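Local coordinates for clostripain-related protein (Bacteroides thetaiotaomicron, PDB 6N9J) that probably cleaves peptide bonds as a secreted cysteine protease of the clostripain (C11) family, here captured with an irreversible peptide inhibitor, at residues 347-352 / 358-363; 181-186 / 277-282; 142-147 / 173-178; 127-130 / 134-137. All coordinates share one frame; numbering follows the deposited sequence.

Contact 1. Residues 347-352 / 358-363; sequences YILREN and KYYRQF
Y347 and L349 pack against Y360 and R361 where the loop between strand 345-346 and helix 355-363 folds back on that helix, near the C-terminal end of the clostripain-family fold; only five residues separate the two segments. The closest CA atoms across the contact, those of L349 and Y360, are 8.9 Å apart, so side chains rather than backbones make the junction. The Y360 ring is the centre of it. CD2 of Y347 sits over one face of that ring, displaced toward the rim, and CB of Y347 reaches CE2 of Y360 at 3.8 Å. The two rings meet obliquely, with planes at 51° and centroids 5.4 Å apart. L349 adds its CD2 methyl at 3.8 Å from CD1 of Y360, while its other methyl, CD1, lies over one face of the R361 guanidinium. W116 meets both tyrosine rings edge-to-face, and the hydroxyls are held from outside the segments: Y347 OH by E357, Y360 OH by E167, which also accepts from the backbone N of Y347. A water ties the pair together as well, donating to Y347 O and to Y360 OH (3.1 Å). Toward solvent the chemistry turns ionic. R361, its chain extended from CG to NE, reaches out to E351, whose chain is bent at chi2; carboxylate and guanidinium planes stand 46° apart. Since the E351 side chain is poorly ordered, the salt bridge is a tentative one: E351 OE2 lies 2.6 Å from R361 NH2, in a hydrogen bond weak in angle, 122° at the proton.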
# COMPACT_ATOMS: atom_id res chain seq x y z
N TYR A 347 -4.91 14.92 -1.61
CA TYR A 347 -4.22 16.14 -1.98
C TYR A 347 -5.17 17.34 -1.85
O TYR A 347 -6.33 17.28 -2.29
CB TYR A 347 -3.68 16.03 -3.40
CG TYR A 347 -2.88 17.23 -3.82
CD1 TYR A 347 -1.69 17.56 -3.18
CD2 TYR A 347 -3.30 18.03 -4.87
CE1 TYR A 347 -0.95 18.66 -3.56
CE2 TYR A 347 -2.57 19.14 -5.26
CZ TYR A 347 -1.39 19.45 -4.61
OH TYR A 347 -0.66 20.55 -4.99
N ILE A 348 -4.69 18.41 -1.24
CA ILE A 348 -5.46 19.65 -1.17
C ILE A 348 -4.98 20.62 -2.24
O ILE A 348 -3.88 21.18 -2.12
CB ILE A 348 -5.35 20.30 0.21
CG1 ILE A 348 -5.98 19.40 1.28
CG2 ILE A 348 -5.96 21.69 0.20
CD1 ILE A 348 -5.75 19.88 2.71
N LEU A 349 -5.78 20.81 -3.29
CA LEU A 349 -5.41 21.71 -4.38
C LEU A 349 -5.08 23.09 -3.84
O LEU A 349 -5.87 23.69 -3.11
CB LEU A 349 -6.52 21.81 -5.42
CG LEU A 349 -6.74 20.54 -6.25
CD1 LEU A 349 -8.09 20.58 -6.96
CD2 LEU A 349 -5.61 20.35 -7.25
N ARG A 350 -3.90 23.59 -4.18
CA ARG A 350 -3.46 24.88 -3.68
C ARG A 350 -3.46 25.94 -4.77
O ARG A 350 -3.10 27.09 -4.52
CB ARG A 350 -2.08 24.75 -3.05
CG ARG A 350 -2.04 23.83 -1.84
CD ARG A 350 -0.62 23.36 -1.61
NE ARG A 350 -0.39 22.77 -0.30
CZ ARG A 350 -0.68 21.51 0.02
NH1 ARG A 350 -1.26 20.72 -0.88
NH2 ARG A 350 -0.42 21.05 1.23
N GLU A 351 -3.86 25.54 -5.98
CA GLU A 351 -3.99 26.46 -7.11
C GLU A 351 -2.70 27.24 -7.39
O GLU A 351 -2.70 28.47 -7.34
CB GLU A 351 -5.14 27.44 -6.87
CG GLU A 351 -6.52 26.81 -6.80
CD GLU A 351 -7.09 26.48 -8.17
OE1 GLU A 351 -6.42 26.76 -9.19
OE2 GLU A 351 -8.22 25.93 -8.22
N ASN A 352 -1.62 26.54 -7.67
CA ASN A 352 -0.32 27.19 -7.77
C ASN A 352 0.36 27.02 -9.13
O ASN A 352 1.53 27.37 -9.28
CB ASN A 352 0.61 26.68 -6.67
CG ASN A 352 0.68 25.16 -6.64
OD1 ASN A 352 0.21 24.48 -7.55
ND2 ASN A 352 1.29 24.62 -5.58
N LYS A 358 -1.10 20.29 -12.33
CA LYS A 358 -1.51 20.14 -13.72
C LYS A 358 -1.72 18.67 -14.05
O LYS A 358 -2.67 18.31 -14.76
CB LYS A 358 -0.47 20.76 -14.66
N TYR A 359 -0.84 17.82 -13.53
CA TYR A 359 -0.98 16.38 -13.69
C TYR A 359 -2.24 15.89 -12.95
O TYR A 359 -3.02 15.11 -13.50
CB TYR A 359 0.26 15.65 -13.16
CG TYR A 359 0.17 14.13 -13.24
CD1 TYR A 359 -0.33 13.40 -12.17
CD2 TYR A 359 0.58 13.45 -14.38
CE1 TYR A 359 -0.43 12.01 -12.24
CE2 TYR A 359 0.49 12.07 -14.46
CZ TYR A 359 -0.01 11.36 -13.39
OH TYR A 359 -0.10 9.99 -13.47
N TYR A 360 -2.43 16.36 -11.72
CA TYR A 360 -3.59 15.98 -10.93
C TYR A 360 -4.90 16.24 -11.66
O TYR A 360 -5.77 15.37 -11.72
CB TYR A 360 -3.60 16.74 -9.61
CG TYR A 360 -4.60 16.25 -8.57
CD1 TYR A 360 -5.87 16.80 -8.48
CD2 TYR A 360 -4.25 15.26 -7.65
CE1 TYR A 360 -6.77 16.38 -7.51
CE2 TYR A 360 -5.15 14.84 -6.68
CZ TYR A 360 -6.41 15.40 -6.62
OH TYR A 360 -7.30 14.98 -5.66
N ARG A 361 -5.01 17.44 -12.22
CA ARG A 361 -6.25 17.89 -12.84
C ARG A 361 -6.51 17.20 -14.17
O ARG A 361 -7.59 17.33 -14.75
CB ARG A 361 -6.20 19.40 -13.06
CG ARG A 361 -6.09 20.20 -11.77
CD ARG A 361 -6.03 21.71 -12.04
NE ARG A 361 -6.13 22.47 -10.79
CZ ARG A 361 -7.25 23.00 -10.32
NH1 ARG A 361 -8.39 22.87 -11.00
NH2 ARG A 361 -7.25 23.66 -9.17
N GLN A 362 -5.53 16.45 -14.65
CA GLN A 362 -5.61 15.88 -15.98
C GLN A 362 -5.69 14.35 -15.96
O GLN A 362 -6.37 13.76 -16.80
CB GLN A 362 -4.41 16.35 -16.80
CG GLN A 362 -4.51 16.08 -18.29
CD GLN A 362 -3.45 16.84 -19.07
OE1 GLN A 362 -2.85 17.79 -18.56
NE2 GLN A 362 -3.21 16.41 -20.31
N PHE A 363 -5.01 13.72 -15.01
CA PHE A 363 -4.85 12.26 -15.04
C PHE A 363 -5.25 11.54 -13.76
O PHE A 363 -5.19 10.30 -13.69
CB PHE A 363 -3.40 11.91 -15.38
CG PHE A 363 -2.89 12.58 -16.61
CD1 PHE A 363 -3.34 12.20 -17.86
CD2 PHE A 363 -1.96 13.61 -16.52
CE1 PHE A 363 -2.87 12.83 -19.00
CE2 PHE A 363 -1.48 14.24 -17.65
CZ PHE A 363 -1.93 13.85 -18.89
O HOH W 1 -8.66 17.34 -4.13

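Contact 2. Residues 181-186 / 277-282; sequences GSPTEI and LCYDPL
One face of the Y279 ring is taken by P183: CB lies 3.8 Å from the ring centroid and 14° off the ring normal, a CH-pi contact, and CG of the same proline reaches CZ of Y279 at 3.7 Å. T184 comes to the ring obliquely, its CB 3.9 Å from CD1 of Y279. The ring's hydroxyl is held by D289 on the neighbouring strand 288-289. The backbones draw close beside the ring, with the CA atoms of T184 and Y279 only 4.9 Å apart. There T184 OG1 donates to Y279 O at 2.8 Å, lying in the carbonyl plane on a lone pair; the hydroxyl is carried there by a chi1 of -173°, which sets OG1 opposite the backbone N. Segment 181-186 leaves strand 178-181 of the large central sheet through an ST turn, in which S182 OG accepts from T184 N at 3.1 Å. S182 OG donates in turn to S239 O, and the same loop carries E185 and I186, which meet the bound peptide. Without the Y279 ring, as with an alanine here, P183 would probably lose its aromatic partner and D289 the hydroxyl it holds, opening a gap in this buried site. A second polar link passes through a water that donates to Y279 O and, at 2.7 Å, to E185 OE2, whose companion oxygen OE1 is hydrogen-bonded to T327 and to a polar side chain of the peptide.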
# COMPACT_ATOMS: atom_id res chain seq x y z
N GLY A 181 -3.26 -0.37 3.41
CA GLY A 181 -2.06 0.45 3.41
C GLY A 181 -1.99 1.51 4.51
O GLY A 181 -2.85 1.56 5.37
N SER A 182 -0.94 2.33 4.46
CA SER A 182 -0.79 3.48 5.37
C SER A 182 -0.90 4.76 4.57
O SER A 182 -0.41 4.81 3.45
CB SER A 182 0.55 3.44 6.09
OG SER A 182 0.68 4.56 6.96
N PRO A 183 -1.55 5.79 5.13
CA PRO A 183 -1.53 7.08 4.44
C PRO A 183 -0.23 7.84 4.68
O PRO A 183 0.08 8.83 3.97
CB PRO A 183 -2.73 7.82 5.04
CG PRO A 183 -2.95 7.18 6.38
CD PRO A 183 -2.43 5.78 6.32
N THR A 184 0.53 7.39 5.67
CA THR A 184 1.79 8.05 5.99
C THR A 184 2.95 7.09 5.66
O THR A 184 2.77 6.14 4.88
CB THR A 184 1.80 8.52 7.47
OG1 THR A 184 2.98 9.30 7.73
CG2 THR A 184 1.72 7.35 8.44
N GLU A 185 4.13 7.35 6.21
CA GLU A 185 5.28 6.49 5.95
C GLU A 185 5.14 5.13 6.62
O GLU A 185 4.69 5.03 7.76
CB GLU A 185 6.57 7.16 6.42
CG GLU A 185 7.03 8.29 5.54
CD GLU A 185 8.16 9.08 6.19
OE1 GLU A 185 9.33 8.66 6.05
OE2 GLU A 185 7.88 10.10 6.85
N ILE A 186 5.54 4.10 5.88
CA ILE A 186 5.60 2.72 6.36
C ILE A 186 7.01 2.43 6.88
O ILE A 186 7.99 2.78 6.23
CB ILE A 186 5.23 1.72 5.24
CG1 ILE A 186 3.71 1.67 5.06
CG2 ILE A 186 5.79 0.32 5.54
CD1 ILE A 186 3.01 0.75 6.05
N LEU A 277 -4.88 17.41 9.83
CA LEU A 277 -3.80 16.45 10.01
C LEU A 277 -3.04 16.20 8.71
O LEU A 277 -3.64 15.92 7.67
CB LEU A 277 -4.35 15.12 10.53
CG LEU A 277 -3.30 14.02 10.63
CD1 LEU A 277 -2.18 14.42 11.60
CD2 LEU A 277 -3.93 12.73 11.06
N CYS A 278 -1.71 16.31 8.77
CA CYS A 278 -0.84 16.14 7.61
C CYS A 278 0.05 14.91 7.79
O CYS A 278 0.69 14.76 8.83
CB CYS A 278 0.03 17.40 7.40
SG CYS A 278 1.33 17.20 6.15
N TYR A 279 0.10 14.04 6.78
CA TYR A 279 0.82 12.76 6.87
C TYR A 279 2.28 12.84 6.47
O TYR A 279 3.05 11.94 6.76
CB TYR A 279 0.12 11.69 6.04
CG TYR A 279 -1.23 11.29 6.61
CD1 TYR A 279 -1.32 10.74 7.88
CD2 TYR A 279 -2.40 11.48 5.88
CE1 TYR A 279 -2.55 10.38 8.42
CE2 TYR A 279 -3.63 11.13 6.41
CZ TYR A 279 -3.69 10.58 7.68
OH TYR A 279 -4.91 10.23 8.22
N ASP A 280 2.67 13.92 5.79
CA ASP A 280 4.09 14.21 5.56
C ASP A 280 4.47 15.62 6.04
O ASP A 280 4.85 16.47 5.23
CB ASP A 280 4.43 14.04 4.07
CG ASP A 280 3.60 14.94 3.16
OD1 ASP A 280 2.51 15.39 3.60
OD2 ASP A 280 4.03 15.20 2.01
N PRO A 281 4.39 15.86 7.36
CA PRO A 281 4.54 17.23 7.88
C PRO A 281 5.99 17.73 7.87
O PRO A 281 6.23 18.92 8.02
CB PRO A 281 4.02 17.12 9.31
CG PRO A 281 4.31 15.71 9.70
CD PRO A 281 4.22 14.88 8.45
N LEU A 282 6.94 16.82 7.71
CA LEU A 282 8.34 17.21 7.79
C LEU A 282 8.92 17.35 6.39
O LEU A 282 10.09 17.71 6.22
CB LEU A 282 9.13 16.19 8.60
CG LEU A 282 8.50 15.74 9.92
CD1 LEU A 282 9.39 14.73 10.61
CD2 LEU A 282 8.22 16.93 10.83
O HOH W 2 5.73 11.67 6.48

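Contact 3. Residues 142-147 / 173-178; sequences DLNEAL and RNRADY
A helix-to-loop contact centred on one arginine, R175, joins the last turn or so of helix 140-146 to the loop between helix 166-171 and strand 178-181, a partly buried junction in the clostripain-family fold. R175 reaches N144 with its side-chain nitrogens. NE donates to N144 OD1 at 2.9 Å, the donor standing 45° out of the amide carbonyl plane and so off its lone pairs. Two weak bonds run to the backbone O of the same residue: NE at 3.3 Å and NH1 at 3.2 Å. Amide and guanidinium planes are 48° apart. The bend at chi2 (-56°) folds the arginine's aliphatic part against L147, whose CB is 3.8 Å from R175 CD and whose CD1 lies 3.8 Å from R175 CG. L147 also touches F93 of helix 86-99 and F153. Were R175 a leucine, N144 OD1 would probably be left without this donor. One firmer bond to OD1 and two weak ones to O thus gather NE and NH1 on N144, and a carbonyl late in a helix would probably suit a cation; the opposite charge of E145, its OE1 5.7 Å from R175 NH1 and not in contact, may add to this.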
# COMPACT_ATOMS: atom_id res chain seq x y z
N ASP A 142 0.30 3.45 -14.97
CA ASP A 142 1.10 2.31 -15.46
C ASP A 142 0.84 1.06 -14.62
O ASP A 142 0.74 -0.04 -15.16
CB ASP A 142 2.60 2.65 -15.45
CG ASP A 142 2.98 3.67 -16.50
OD1 ASP A 142 2.32 3.71 -17.57
OD2 ASP A 142 3.94 4.44 -16.27
N LEU A 143 0.74 1.24 -13.30
CA LEU A 143 0.38 0.14 -12.41
C LEU A 143 -1.00 -0.43 -12.75
O LEU A 143 -1.21 -1.64 -12.71
CB LEU A 143 0.44 0.59 -10.96
CG LEU A 143 0.11 -0.42 -9.86
CD1 LEU A 143 1.02 -1.65 -9.92
CD2 LEU A 143 0.19 0.23 -8.50
N ASN A 144 -1.95 0.46 -13.07
CA ASN A 144 -3.30 0.03 -13.41
C ASN A 144 -3.34 -0.73 -14.73
O ASN A 144 -4.19 -1.59 -14.95
CB ASN A 144 -4.24 1.24 -13.49
CG ASN A 144 -5.70 0.85 -13.43
OD1 ASN A 144 -6.06 -0.13 -12.78
ND2 ASN A 144 -6.55 1.61 -14.11
N GLU A 145 -2.40 -0.41 -15.62
CA GLU A 145 -2.29 -1.11 -16.89
C GLU A 145 -1.69 -2.50 -16.69
O GLU A 145 -2.12 -3.47 -17.32
CB GLU A 145 -1.46 -0.30 -17.89
CG GLU A 145 -1.09 -1.05 -19.17
CD GLU A 145 -2.30 -1.58 -19.93
OE1 GLU A 145 -3.39 -0.97 -19.83
OE2 GLU A 145 -2.18 -2.62 -20.63
N ALA A 146 -0.69 -2.61 -15.82
CA ALA A 146 -0.08 -3.91 -15.57
C ALA A 146 -1.11 -4.82 -14.91
O ALA A 146 -1.30 -5.95 -15.33
CB ALA A 146 1.16 -3.78 -14.70
N LEU A 147 -1.81 -4.28 -13.92
CA LEU A 147 -2.86 -5.01 -13.23
C LEU A 147 -3.97 -5.51 -14.17
O LEU A 147 -4.76 -6.38 -13.80
CB LEU A 147 -3.47 -4.13 -12.14
CG LEU A 147 -2.63 -3.97 -10.87
CD1 LEU A 147 -3.27 -2.91 -9.99
CD2 LEU A 147 -2.54 -5.27 -10.12
N ARG A 173 -9.57 1.23 -8.44
CA ARG A 173 -10.72 0.61 -7.76
C ARG A 173 -11.26 -0.66 -8.44
O ARG A 173 -11.82 -1.53 -7.76
CB ARG A 173 -11.87 1.62 -7.60
CG ARG A 173 -12.54 2.02 -8.91
CD ARG A 173 -13.44 3.23 -8.74
NE ARG A 173 -14.11 3.59 -9.99
CZ ARG A 173 -13.52 4.23 -11.00
NH1 ARG A 173 -12.24 4.59 -10.91
NH2 ARG A 173 -14.20 4.51 -12.09
N ASN A 174 -11.09 -0.76 -9.75
CA ASN A 174 -11.63 -1.91 -10.48
C ASN A 174 -10.68 -3.11 -10.49
O ASN A 174 -10.94 -4.13 -11.14
CB ASN A 174 -11.96 -1.52 -11.92
CG ASN A 174 -13.14 -0.56 -12.01
OD1 ASN A 174 -14.15 -0.74 -11.33
ND2 ASN A 174 -13.00 0.48 -12.83
N ARG A 175 -9.57 -3.00 -9.75
CA ARG A 175 -8.56 -4.06 -9.73
C ARG A 175 -8.64 -4.95 -8.50
O ARG A 175 -8.14 -6.07 -8.51
CB ARG A 175 -7.16 -3.45 -9.81
CG ARG A 175 -6.91 -2.67 -11.07
CD ARG A 175 -7.18 -3.54 -12.28
NE ARG A 175 -6.89 -2.81 -13.51
CZ ARG A 175 -7.49 -3.04 -14.67
NH1 ARG A 175 -7.16 -2.32 -15.73
NH2 ARG A 175 -8.42 -3.98 -14.77
N ALA A 176 -9.25 -4.45 -7.42
CA ALA A 176 -9.36 -5.21 -6.19
C ALA A 176 -10.60 -4.83 -5.38
O ALA A 176 -11.13 -3.73 -5.54
CB ALA A 176 -8.12 -5.02 -5.34
N ASP A 177 -11.04 -5.74 -4.51
CA ASP A 177 -12.14 -5.46 -3.61
C ASP A 177 -11.72 -4.65 -2.38
O ASP A 177 -12.52 -3.94 -1.79
CB ASP A 177 -12.82 -6.75 -3.15
CG ASP A 177 -13.38 -7.54 -4.31
OD1 ASP A 177 -13.96 -6.93 -5.23
OD2 ASP A 177 -13.23 -8.78 -4.32
N TYR A 178 -10.46 -4.78 -1.96
CA TYR A 178 -9.99 -4.11 -0.75
C TYR A 178 -8.55 -3.66 -0.91
O TYR A 178 -7.74 -4.33 -1.55
CB TYR A 178 -10.11 -5.02 0.47
CG TYR A 178 -11.53 -5.48 0.74
CD1 TYR A 178 -12.37 -4.73 1.55
CD2 TYR A 178 -12.03 -6.66 0.18
CE1 TYR A 178 -13.68 -5.13 1.79
CE2 TYR A 178 -13.34 -7.07 0.41
CZ TYR A 178 -14.16 -6.29 1.22
OH TYR A 178 -15.46 -6.67 1.49

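Contact 4. Residues 127-130 / 134-137; sequences WGQD and GDNR
Strands 127-130 and 136-138 run antiparallel, their touching parts 162° apart end to end. D130 and N136 form a hydrogen-bonded pair, with D130 N donating to N136 O at 2.9 Å and N136 N to D130 O at 3.0 Å. This is a beta hairpin, its strands joined by the loop 131-135. Two CA-H...O contacts continue the pairing, Q129 CA to N136 O and R137 CA to G128 O, each 3.2 Å. Beside the pair, D135 is the hub of a polar cluster. R137, whose chain is extended from CG to NE, grips its carboxylate side-on with NE to OD1 and NH2 to OD2 (2.9 Å), a salt bridge. Q129, its CG anti to the backbone N, crosses from the other strand, and its NE2 donates almost straight to D135 OD1 at 3.0 Å, 174° at the proton. NE2 of Q129 and NE of R137 reach OD1 from opposite faces of the carboxylate plane, so that one oxygen takes two donors and the Q129 amide is fixed across the strands. On the other side of the sheet D130 points with N136; its OD1 accepts from G132 N within the turn, and OD2 from S83 N. A water lies within reach of D130 OD1 and G134 O. The hairpin sits against the central sheet: W127 meets F109 of strand 105-110 edge-to-face and packs on Y16 and A18 of strand 9-18, while beyond R137 the chain enters helix 140-146.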
# COMPACT_ATOMS: atom_id res chain seq x y z
N TRP A 127 4.40 4.40 -7.39
CA TRP A 127 4.77 3.27 -6.56
C TRP A 127 6.02 2.59 -7.10
O TRP A 127 6.18 2.45 -8.31
CB TRP A 127 3.64 2.23 -6.44
CG TRP A 127 4.13 1.00 -5.71
CD1 TRP A 127 4.16 0.81 -4.36
CD2 TRP A 127 4.74 -0.17 -6.29
NE1 TRP A 127 4.73 -0.41 -4.06
CE2 TRP A 127 5.09 -1.03 -5.23
CE3 TRP A 127 5.01 -0.57 -7.60
CZ2 TRP A 127 5.69 -2.27 -5.44
CZ3 TRP A 127 5.62 -1.80 -7.81
CH2 TRP A 127 5.95 -2.63 -6.73
N GLY A 128 6.90 2.16 -6.21
CA GLY A 128 7.98 1.28 -6.63
C GLY A 128 9.17 2.00 -7.22
O GLY A 128 9.04 2.99 -7.95
N GLN A 129 10.35 1.52 -6.87
CA GLN A 129 11.57 2.07 -7.43
C GLN A 129 12.51 0.95 -7.81
O GLN A 129 12.63 -0.05 -7.10
CB GLN A 129 12.24 3.02 -6.44
CG GLN A 129 13.50 3.65 -6.98
CD GLN A 129 14.23 4.45 -5.92
OE1 GLN A 129 14.32 4.03 -4.76
NE2 GLN A 129 14.73 5.62 -6.30
N ASP A 130 13.16 1.12 -8.95
CA ASP A 130 14.23 0.25 -9.40
C ASP A 130 15.38 1.15 -9.85
O ASP A 130 15.23 1.91 -10.80
CB ASP A 130 13.75 -0.65 -10.54
CG ASP A 130 14.76 -1.69 -10.94
OD1 ASP A 130 15.82 -1.31 -11.51
OD2 ASP A 130 14.49 -2.89 -10.72
N GLY A 134 19.58 3.45 -13.94
CA GLY A 134 18.87 4.70 -13.80
C GLY A 134 17.79 4.60 -12.74
O GLY A 134 17.50 3.51 -12.23
N ASP A 135 17.19 5.74 -12.40
CA ASP A 135 16.15 5.80 -11.38
C ASP A 135 14.77 5.64 -12.02
O ASP A 135 14.25 6.59 -12.60
CB ASP A 135 16.24 7.12 -10.62
CG ASP A 135 15.40 7.14 -9.36
OD1 ASP A 135 14.47 6.32 -9.23
OD2 ASP A 135 15.68 8.00 -8.50
N ASN A 136 14.19 4.44 -11.91
CA ASN A 136 12.86 4.18 -12.46
C ASN A 136 11.79 4.00 -11.40
O ASN A 136 12.01 3.35 -10.38
CB ASN A 136 12.89 2.94 -13.35
CG ASN A 136 13.75 3.13 -14.56
OD1 ASN A 136 14.85 2.60 -14.62
ND2 ASN A 136 13.25 3.87 -15.53
N ARG A 137 10.61 4.58 -11.64
CA ARG A 137 9.49 4.47 -10.73
C ARG A 137 8.21 4.27 -11.52
O ARG A 137 8.14 4.62 -12.69
CB ARG A 137 9.38 5.72 -9.86
CG ARG A 137 10.67 6.03 -9.11
CD ARG A 137 10.60 7.29 -8.31
NE ARG A 137 11.94 7.76 -7.96
CZ ARG A 137 12.20 8.84 -7.23
NH1 ARG A 137 11.19 9.56 -6.75
NH2 ARG A 137 13.45 9.19 -6.98
O HOH W 3 16.76 0.81 -13.15

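Overall arrangement
Contact 2 is the buried one, all its touching residues being enclosed, and it lies beside the bound peptide; contacts 1, 3 and 4 are each partly buried. Contacts 3 and 2 adjoin in sequence through strand 178-181, whose two ends they occupy, with centres about 22 Å apart on opposite sides of the chain's centre. Contacts 4 and 3 are linked by strand 136-138 running into helix 140-146. Contact 1 stands farthest from the chain's centre, about 22 Å. Tyrosine packing carries 1 and 2, edged by a salt bridge in 1 and by a buried hydroxyl-carbonyl bond in 2; contact 3 bonds an arginine to uncharged oxygens, and backbone pairing with a carboxylate hub distinguishes 4.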